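Local coordinates for protein carboxylase (Deinococcus radiodurans, PDB 5H80) that probably uses ATP and bicarbonate to carboxylate biotin, as the biotin carboxylase part of a single-chain bacterial carboxylase, at residues P364-E376 / A420-L434. Residues are numbered along the deposited sequence; the frame is centred on the assembly and turned at random.
Sequences PPGQAVQARVNME and ALLAKVVVHRRDAAL. With EDO (1,2-ethanediol), chain D.
Antiparallel strand pairing joins 367-374 to 421-429, neighbours in the sheet of the biotin carboxylase C-terminal domain, from Gln367 opposite Arg429 down to Asn374 opposite Leu421. Hydrogen-bonded pairs recur at Gln367, Val369, Ala371 and Val373; Val427 N, for example, reaches Val369 O at 2.8 Å. Between Val373 and Asn374 the ladder slips by one residue in a classic beta bulge: Leu422 and Ala423 both face Val373, whose O accepts Leu422 N at 2.8 Å and Ala423 N at 3.2 Å. Beyond it Met375 N still binds Ala420 O.

The two faces of this sheet pack against different helices. Val369, Ala371, Val373, Val425 and Val427 lie on one, where Val369, Val425 and Val427 meet helix 434-446. On the other, Gln370, Lys424 and Val426 touch helix 325-332. Here the carboxamide of Gln370 lies across the aliphatic chain of Lys424, with Gln370 OE1 3.4 Å from Lys424 CB, and bonds to Thr326 and Glu268; Lys424 NZ runs on to a salt bridge with Glu42, at the start of helix 42-53, and to the carbonyl of Val323, in the loop before helix 325-332.

The turn after 421-429 is pinned by Gln367. Its CG sits between the backbone N and the carbonyl carbon (chi1 48°), and the extended chain lies alongside Arg429. Gln367 NE2 donates almost straight to Ala433 O at 3.0 Å (169°), from above the carbonyl plane. A more bent bond takes Gln367 NE2 to Asp431 OD1 at 3.2 Å. Arg429 grips the same carboxylate side-on through NE and NH2 in a salt bridge, Arg429 NE reaching Asp431 OD1 at 2.7 Å from the face opposite Gln367 NE2. Arg429 NH2 also bonds Ala53 O of the second subunit, bringing this corner to the dimer contact. Nearby, a water bridges Pro365 O and His428 NE2.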
ATOM      1  N   PRO A 364       8.314   2.072  15.257  1.00 28.27           N
ATOM      2  CA  PRO A 364       7.864   2.939  14.186  1.00 27.40           C
ATOM      3  C   PRO A 364       6.539   3.677  14.608  1.00 22.78           C
ATOM      4  O   PRO A 364       5.673   3.152  15.315  1.00 23.21           O
ATOM      5  CB  PRO A 364       7.624   1.968  13.012  1.00 30.54           C
ATOM      6  CG  PRO A 364       8.553   0.839  13.289  1.00 29.11           C
ATOM      7  CD  PRO A 364       8.401   0.685  14.812  1.00 24.12           C
ATOM      8  N   PRO A 365       6.349   4.923  14.122  1.00 24.68           N
ATOM      9  CA  PRO A 365       5.039   5.538  14.239  1.00 27.84           C
ATOM     10  C   PRO A 365       4.011   4.879  13.316  1.00 26.08           C
ATOM     11  O   PRO A 365       4.399   4.063  12.467  1.00 27.59           O
ATOM     12  CB  PRO A 365       5.300   6.971  13.723  1.00 26.14           C
ATOM     13  CG  PRO A 365       6.254   6.766  12.702  1.00 28.44           C
ATOM     14  CD  PRO A 365       7.237   5.732  13.283  1.00 30.40           C
ATOM     15  N   GLY A 366       2.760   5.264  13.472  1.00 26.78           N
ATOM     16  CA  GLY A 366       1.660   4.723  12.691  1.00 25.27           C
ATOM     17  C   GLY A 366       1.231   3.345  13.259  1.00 22.50           C
ATOM     18  O   GLY A 366       1.564   2.968  14.373  1.00 21.95           O
ATOM     19  N   GLN A 367       0.397   2.695  12.489  1.00 24.83           N
ATOM     20  CA  GLN A 367      -0.365   1.566  13.072  1.00 20.29           C
ATOM     21  C   GLN A 367      -0.939   0.872  11.903  1.00 25.69           C
ATOM     22  O   GLN A 367      -1.300   1.501  10.876  1.00 23.96           O
ATOM     23  CB  GLN A 367      -1.417   2.007  14.070  1.00 22.86           C
ATOM     24  CG  GLN A 367      -2.319   3.145  13.597  1.00 22.31           C
ATOM     25  CD  GLN A 367      -3.418   3.539  14.557  1.00 24.47           C
ATOM     26  OE1 GLN A 367      -3.846   2.759  15.417  1.00 24.90           O
ATOM     27  NE2 GLN A 367      -3.908   4.766  14.390  1.00 28.89           N
ATOM     28  N   ALA A 368      -1.138  -0.421  12.069  1.00 21.18           N
ATOM     29  CA  ALA A 368      -1.842  -1.181  10.973  1.00 20.15           C
ATOM     30  C   ALA A 368      -2.624  -2.370  11.569  1.00 20.02           C
ATOM     31  O   ALA A 368      -2.370  -2.804  12.761  1.00 21.91           O
ATOM     32  CB  ALA A 368      -0.864  -1.658   9.949  1.00 19.65           C
ATOM     33  N   VAL A 369      -3.611  -2.794  10.854  1.00 21.04           N
ATOM     34  CA  VAL A 369      -4.397  -3.972  11.199  1.00 19.14           C
ATOM     35  C   VAL A 369      -4.660  -4.821   9.916  1.00 22.17           C
ATOM     36  O   VAL A 369      -4.934  -4.311   8.843  1.00 22.46           O
ATOM     37  CB  VAL A 369      -5.703  -3.590  11.885  1.00 18.96           C
ATOM     38  CG1 VAL A 369      -6.720  -2.776  11.043  1.00 18.00           C
ATOM     39  CG2 VAL A 369      -6.536  -4.741  12.288  1.00 18.90           C
ATOM     40  N   GLN A 370      -4.701  -6.133  10.110  1.00 19.71           N
ATOM     41  CA  GLN A 370      -5.107  -7.076   9.109  1.00 20.06           C
ATOM     42  C   GLN A 370      -6.390  -7.744   9.498  1.00 18.91           C
ATOM     43  O   GLN A 370      -6.558  -8.129  10.684  1.00 22.78           O
ATOM     44  CB  GLN A 370      -4.047  -8.197   8.906  1.00 21.18           C
ATOM     45  CG  GLN A 370      -4.539  -9.421   8.038  1.00 23.95           C
ATOM     46  CD  GLN A 370      -3.425 -10.318   7.602  1.00 25.50           C
ATOM     47  OE1 GLN A 370      -2.745 -10.064   6.600  1.00 25.32           O
ATOM     48  NE2 GLN A 370      -3.213 -11.404   8.308  1.00 26.09           N
ATOM     49  N   ALA A 371      -7.320  -7.835   8.586  1.00 23.96           N
ATOM     50  CA  ALA A 371      -8.515  -8.641   8.843  1.00 23.88           C
ATOM     51  C   ALA A 371      -8.490  -9.869   7.848  1.00 23.24           C
ATOM     52  O   ALA A 371      -8.197  -9.726   6.687  1.00 22.30           O
ATOM     53  CB  ALA A 371      -9.749  -7.880   8.703  1.00 24.70           C
ATOM     54  N   ARG A 372      -8.759 -11.089   8.374  1.00 23.66           N
ATOM     55  CA  ARG A 372      -8.894 -12.238   7.483  1.00 24.34           C
ATOM     56  C   ARG A 372     -10.379 -12.375   6.955  1.00 24.80           C
ATOM     57  O   ARG A 372     -11.357 -12.627   7.748  1.00 22.98           O
ATOM     58  CB  ARG A 372      -8.503 -13.427   8.333  1.00 28.03           C
ATOM     59  CG  ARG A 372      -7.030 -13.360   8.926  1.00 27.29           C
ATOM     60  CD  ARG A 372      -6.515 -14.759   9.412  1.00 28.39           C
ATOM     61  NE  ARG A 372      -5.240 -14.684  10.181  1.00 26.24           N
ATOM     62  CZ  ARG A 372      -4.527 -15.755  10.575  1.00 27.68           C
ATOM     63  NH1 ARG A 372      -4.844 -16.956  10.152  1.00 31.02           N
ATOM     64  NH2 ARG A 372      -3.441 -15.615  11.309  1.00 27.07           N
ATOM     65  N   VAL A 373     -10.532 -12.204   5.659  1.00 23.03           N
ATOM     66  CA  VAL A 373     -11.807 -12.454   4.946  1.00 22.08           C
ATOM     67  C   VAL A 373     -11.997 -13.907   4.602  1.00 22.93           C
ATOM     68  O   VAL A 373     -11.152 -14.444   3.840  1.00 25.50           O
ATOM     69  CB  VAL A 373     -11.976 -11.506   3.786  1.00 25.18           C
ATOM     70  CG1 VAL A 373     -13.345 -11.664   3.163  1.00 26.16           C
ATOM     71  CG2 VAL A 373     -11.694 -10.070   4.261  1.00 24.01           C
ATOM     72  N   ASN A 374     -12.959 -14.542   5.268  1.00 25.63           N
ATOM     73  CA  ASN A 374     -13.180 -15.987   5.117  1.00 26.23           C
ATOM     74  C   ASN A 374     -14.541 -16.302   4.427  1.00 26.18           C
ATOM     75  O   ASN A 374     -15.495 -15.559   4.547  1.00 29.30           O
ATOM     76  CB  ASN A 374     -13.078 -16.782   6.416  1.00 25.69           C
ATOM     77  CG  ASN A 374     -11.795 -16.606   7.221  1.00 27.40           C
ATOM     78  OD1 ASN A 374     -10.680 -16.650   6.674  1.00 30.95           O
ATOM     79  ND2 ASN A 374     -11.940 -16.554   8.541  1.00 29.71           N
ATOM     80  N   MET A 375     -14.585 -17.438   3.752  1.00 25.73           N
ATOM     81  CA  MET A 375     -15.821 -18.042   3.238  1.00 28.97           C
ATOM     82  C   MET A 375     -16.379 -18.793   4.422  1.00 36.80           C
ATOM     83  O   MET A 375     -15.794 -19.771   4.858  1.00 42.77           O
ATOM     84  CB  MET A 375     -15.432 -18.963   2.075  1.00 31.74           C
ATOM     85  CG  MET A 375     -16.605 -19.532   1.346  1.00 38.13           C
ATOM     86  SD  MET A 375     -15.966 -20.329  -0.120  1.00 42.96           S
ATOM     87  CE  MET A 375     -17.507 -21.167  -0.618  1.00 45.79           C
ATOM     88  N   GLU A 376     -17.461 -18.286   4.994  1.00 43.51           N
ATOM     89  CA  GLU A 376     -18.133 -18.851   6.197  1.00 55.54           C
ATOM     90  C   GLU A 376     -19.061 -17.811   6.798  1.00 58.58           C
ATOM     91  O   GLU A 376     -20.092 -17.513   6.220  1.00 72.70           O
ATOM     92  CB  GLU A 376     -17.171 -19.318   7.307  1.00 55.55           C
ATOM     93  CG  GLU A 376     -16.398 -18.206   8.025  1.00 58.45           C
ATOM     94  CD  GLU A 376     -15.091 -18.671   8.693  1.00 63.72           C
ATOM     95  OE1 GLU A 376     -14.532 -17.864   9.513  1.00 50.58           O
ATOM     96  OE2 GLU A 376     -14.605 -19.804   8.377  1.00 51.28           O
ATOM     97  N   ALA A 420     -10.513 -21.650   4.747  1.00 28.03           N
ATOM     98  CA  ALA A 420     -11.622 -20.785   4.327  1.00 32.19           C
ATOM     99  C   ALA A 420     -11.124 -19.396   3.929  1.00 23.65           C
ATOM    100  O   ALA A 420     -11.937 -18.611   3.450  1.00 27.46           O
ATOM    101  CB  ALA A 420     -12.666 -20.624   5.433  1.00 32.46           C
ATOM    102  N   LEU A 421      -9.831 -19.161   4.026  1.00 25.32           N
ATOM    103  CA  LEU A 421      -9.320 -17.800   3.691  1.00 26.34           C
ATOM    104  C   LEU A 421      -9.524 -17.467   2.253  1.00 26.34           C
ATOM    105  O   LEU A 421      -9.062 -18.220   1.321  1.00 28.71           O
ATOM    106  CB  LEU A 421      -7.921 -17.712   4.108  1.00 24.87           C
ATOM    107  CG  LEU A 421      -7.280 -16.298   4.014  1.00 27.28           C
ATOM    108  CD1 LEU A 421      -7.854 -15.371   5.068  1.00 27.87           C
ATOM    109  CD2 LEU A 421      -5.785 -16.486   4.214  1.00 29.46           C
ATOM    110  N   LEU A 422     -10.123 -16.320   2.024  1.00 24.69           N
ATOM    111  CA  LEU A 422     -10.314 -15.762   0.671  1.00 26.43           C
ATOM    112  C   LEU A 422      -9.382 -14.581   0.412  1.00 29.91           C
ATOM    113  O   LEU A 422      -8.786 -14.502  -0.650  1.00 28.98           O
ATOM    114  CB  LEU A 422     -11.728 -15.248   0.488  1.00 26.31           C
ATOM    115  CG  LEU A 422     -12.916 -16.277   0.318  1.00 26.39           C
ATOM    116  CD1 LEU A 422     -14.245 -15.519   0.329  1.00 28.77           C
ATOM    117  CD2 LEU A 422     -12.688 -17.191  -0.886  1.00 31.56           C
ATOM    118  N   ALA A 423      -9.248 -13.686   1.441  1.00 25.66           N
ATOM    119  CA  ALA A 423      -8.304 -12.586   1.265  1.00 27.06           C
ATOM    120  C   ALA A 423      -7.873 -11.989   2.588  1.00 21.22           C
ATOM    121  O   ALA A 423      -8.647 -12.003   3.554  1.00 23.47           O
ATOM    122  CB  ALA A 423      -8.944 -11.494   0.402  1.00 28.36           C
ATOM    123  N   LYS A 424      -6.712 -11.378   2.594  1.00 19.99           N
ATOM    124  CA  LYS A 424      -6.276 -10.636   3.777  1.00 20.63           C
ATOM    125  C   LYS A 424      -6.282  -9.127   3.464  1.00 20.44           C
ATOM    126  O   LYS A 424      -5.677  -8.785   2.527  1.00 21.82           O
ATOM    127  CB  LYS A 424      -4.949 -11.075   4.282  1.00 23.72           C
ATOM    128  CG  LYS A 424      -4.792 -12.596   4.481  1.00 26.98           C
ATOM    129  CD  LYS A 424      -3.392 -13.019   4.972  1.00 24.90           C
ATOM    130  CE  LYS A 424      -2.196 -12.674   4.066  1.00 21.91           C
ATOM    131  NZ  LYS A 424      -0.855 -13.239   4.414  1.00 25.34           N
ATOM    132  N   VAL A 425      -6.961  -8.335   4.267  1.00 22.74           N
ATOM    133  CA  VAL A 425      -7.052  -6.902   4.074  1.00 23.31           C
ATOM    134  C   VAL A 425      -6.281  -6.206   5.136  1.00 19.12           C
ATOM    135  O   VAL A 425      -6.624  -6.323   6.339  1.00 19.01           O
ATOM    136  CB  VAL A 425      -8.499  -6.436   4.107  1.00 23.81           C
ATOM    137  CG1 VAL A 425      -8.688  -4.858   3.997  1.00 25.37           C
ATOM    138  CG2 VAL A 425      -9.303  -7.182   3.016  1.00 22.60           C
ATOM    139  N   VAL A 426      -5.291  -5.427   4.703  1.00 20.39           N
ATOM    140  CA  VAL A 426      -4.360  -4.782   5.626  1.00 19.46           C
ATOM    141  C   VAL A 426      -4.636  -3.300   5.488  1.00 19.67           C
ATOM    142  O   VAL A 426      -4.614  -2.784   4.347  1.00 22.25           O
ATOM    143  CB  VAL A 426      -2.912  -5.111   5.398  1.00 23.63           C
ATOM    144  CG1 VAL A 426      -2.016  -4.491   6.419  1.00 23.27           C
ATOM    145  CG2 VAL A 426      -2.722  -6.669   5.378  1.00 25.54           C
ATOM    146  N   VAL A 427      -4.872  -2.655   6.616  1.00 22.89           N
ATOM    147  CA  VAL A 427      -5.095  -1.213   6.541  1.00 20.85           C
ATOM    148  C   VAL A 427      -4.081  -0.506   7.407  1.00 22.04           C
ATOM    149  O   VAL A 427      -3.705  -0.996   8.474  1.00 20.78           O
ATOM    150  CB  VAL A 427      -6.478  -0.878   6.907  1.00 25.62           C
ATOM    151  CG1 VAL A 427      -6.644   0.574   7.115  1.00 28.04           C
ATOM    152  CG2 VAL A 427      -7.457  -1.326   5.835  1.00 25.90           C
ATOM    153  N   HIS A 428      -3.569   0.633   6.930  1.00 20.96           N
ATOM    154  CA  HIS A 428      -2.392   1.292   7.576  1.00 21.30           C
ATOM    155  C   HIS A 428      -2.529   2.810   7.566  1.00 25.45           C
ATOM    156  O   HIS A 428      -3.111   3.339   6.686  1.00 24.26           O
ATOM    157  CB  HIS A 428      -1.147   0.929   6.869  1.00 24.56           C
ATOM    158  CG  HIS A 428       0.078   1.654   7.313  1.00 26.97           C
ATOM    159  ND1 HIS A 428       0.806   2.458   6.443  1.00 36.24           N
ATOM    160  CD2 HIS A 428       0.785   1.633   8.478  1.00 30.94           C
ATOM    161  CE1 HIS A 428       1.899   2.892   7.055  1.00 34.73           C
ATOM    162  NE2 HIS A 428       1.884   2.436   8.300  1.00 31.19           N
ATOM    163  N   ARG A 429      -2.280   3.397   8.725  1.00 23.58           N
ATOM    164  CA  ARG A 429      -2.203   4.816   8.776  1.00 27.13           C
ATOM    165  C   ARG A 429      -1.060   5.295   9.612  1.00 27.73           C
ATOM    166  O   ARG A 429      -0.357   4.530  10.345  1.00 24.03           O
ATOM    167  CB  ARG A 429      -3.476   5.344   9.285  1.00 32.36           C
ATOM    168  CG  ARG A 429      -3.790   4.967  10.677  1.00 29.41           C
ATOM    169  CD  ARG A 429      -5.275   5.275  10.903  1.00 34.70           C
ATOM    170  NE  ARG A 429      -5.564   6.701  11.113  1.00 31.62           N
ATOM    171  CZ  ARG A 429      -6.630   7.370  10.642  1.00 36.74           C
ATOM    172  NH1 ARG A 429      -7.484   6.812   9.830  1.00 37.80           N
ATOM    173  NH2 ARG A 429      -6.831   8.630  11.009  1.00 35.50           N
ATOM    174  N   ARG A 430      -0.749   6.561   9.436  1.00 27.42           N
ATOM    175  CA  ARG A 430       0.490   7.076  10.045  1.00 27.65           C
ATOM    176  C   ARG A 430       0.338   7.887  11.344  1.00 28.22           C
ATOM    177  O   ARG A 430       1.346   8.425  11.798  1.00 34.21           O
ATOM    178  CB  ARG A 430       1.202   7.978   9.070  1.00 38.05           C
ATOM    179  CG  ARG A 430       1.772   7.244   7.872  1.00 39.06           C
ATOM    180  CD  ARG A 430       1.358   7.981   6.629  1.00 43.43           C
ATOM    181  NE  ARG A 430       1.612   7.257   5.373  1.00 37.86           N
ATOM    182  CZ  ARG A 430       2.566   6.344   5.113  1.00 34.79           C
ATOM    183  NH1 ARG A 430       2.601   5.827   3.875  1.00 36.85           N
ATOM    184  NH2 ARG A 430       3.537   6.030   5.941  1.00 34.10           N
ATOM    185  N   ASP A 431      -0.849   8.009  11.877  1.00 25.29           N
ATOM    186  CA  ASP A 431      -1.136   8.581  13.238  1.00 28.33           C
ATOM    187  C   ASP A 431      -1.224   7.406  14.279  1.00 30.79           C
ATOM    188  O   ASP A 431      -0.952   6.247  13.923  1.00 38.55           O
ATOM    189  CB  ASP A 431      -2.393   9.464  13.207  1.00 35.38           C
ATOM    190  CG  ASP A 431      -3.640   8.694  13.041  1.00 33.17           C
ATOM    191  OD1 ASP A 431      -3.576   7.473  12.811  1.00 33.67           O
ATOM    192  OD2 ASP A 431      -4.734   9.284  12.980  1.00 38.27           O
ATOM    193  N   ALA A 432      -1.592   7.694  15.524  1.00 32.49           N
ATOM    194  CA  ALA A 432      -1.423   6.651  16.576  1.00 39.25           C
ATOM    195  C   ALA A 432      -2.720   6.147  17.161  1.00 37.54           C
ATOM    196  O   ALA A 432      -2.707   5.086  17.808  1.00 31.30           O
ATOM    197  CB  ALA A 432      -0.594   7.201  17.743  1.00 42.59           C
ATOM    198  N   ALA A 433      -3.775   6.927  17.032  1.00 31.86           N
ATOM    199  CA  ALA A 433      -5.026   6.676  17.693  1.00 28.85           C
ATOM    200  C   ALA A 433      -5.872   5.468  17.106  1.00 22.84           C
ATOM    201  O   ALA A 433      -6.329   5.445  15.979  1.00 22.86           O
ATOM    202  CB  ALA A 433      -5.872   7.977  17.872  1.00 32.24           C
ATOM    203  N   LEU A 434      -6.015   4.389  17.901  1.00 24.86           N
ATOM    204  CA  LEU A 434      -6.761   3.184  17.433  1.00 24.01           C
ATOM    205  C   LEU A 434      -8.155   3.334  16.776  1.00 23.21           C
ATOM    206  O   LEU A 434      -8.440   2.700  15.765  1.00 23.54           O
ATOM    207  CB  LEU A 434      -6.777   2.091  18.580  1.00 24.86           C
ATOM    208  CG  LEU A 434      -7.565   0.779  18.417  1.00 26.41           C
ATOM    209  CD1 LEU A 434      -6.877  -0.123  17.423  1.00 25.59           C
ATOM    210  CD2 LEU A 434      -7.665  -0.051  19.720  1.00 24.96           C
TER
HETATM  211  C1  EDO D 502      -1.373   7.983   2.666  1.00 49.50           C
HETATM  212  O1  EDO D 502      -0.634   7.728   3.879  1.00 55.91           O
HETATM  213  C2  EDO D 502      -0.612   7.367   1.507  1.00 38.14           C
HETATM  214  O2  EDO D 502       0.350   6.374   1.842  1.00 45.34           O
HETATM  215  O   HOH W   1       3.940   3.022  10.108  1.00 26.29           O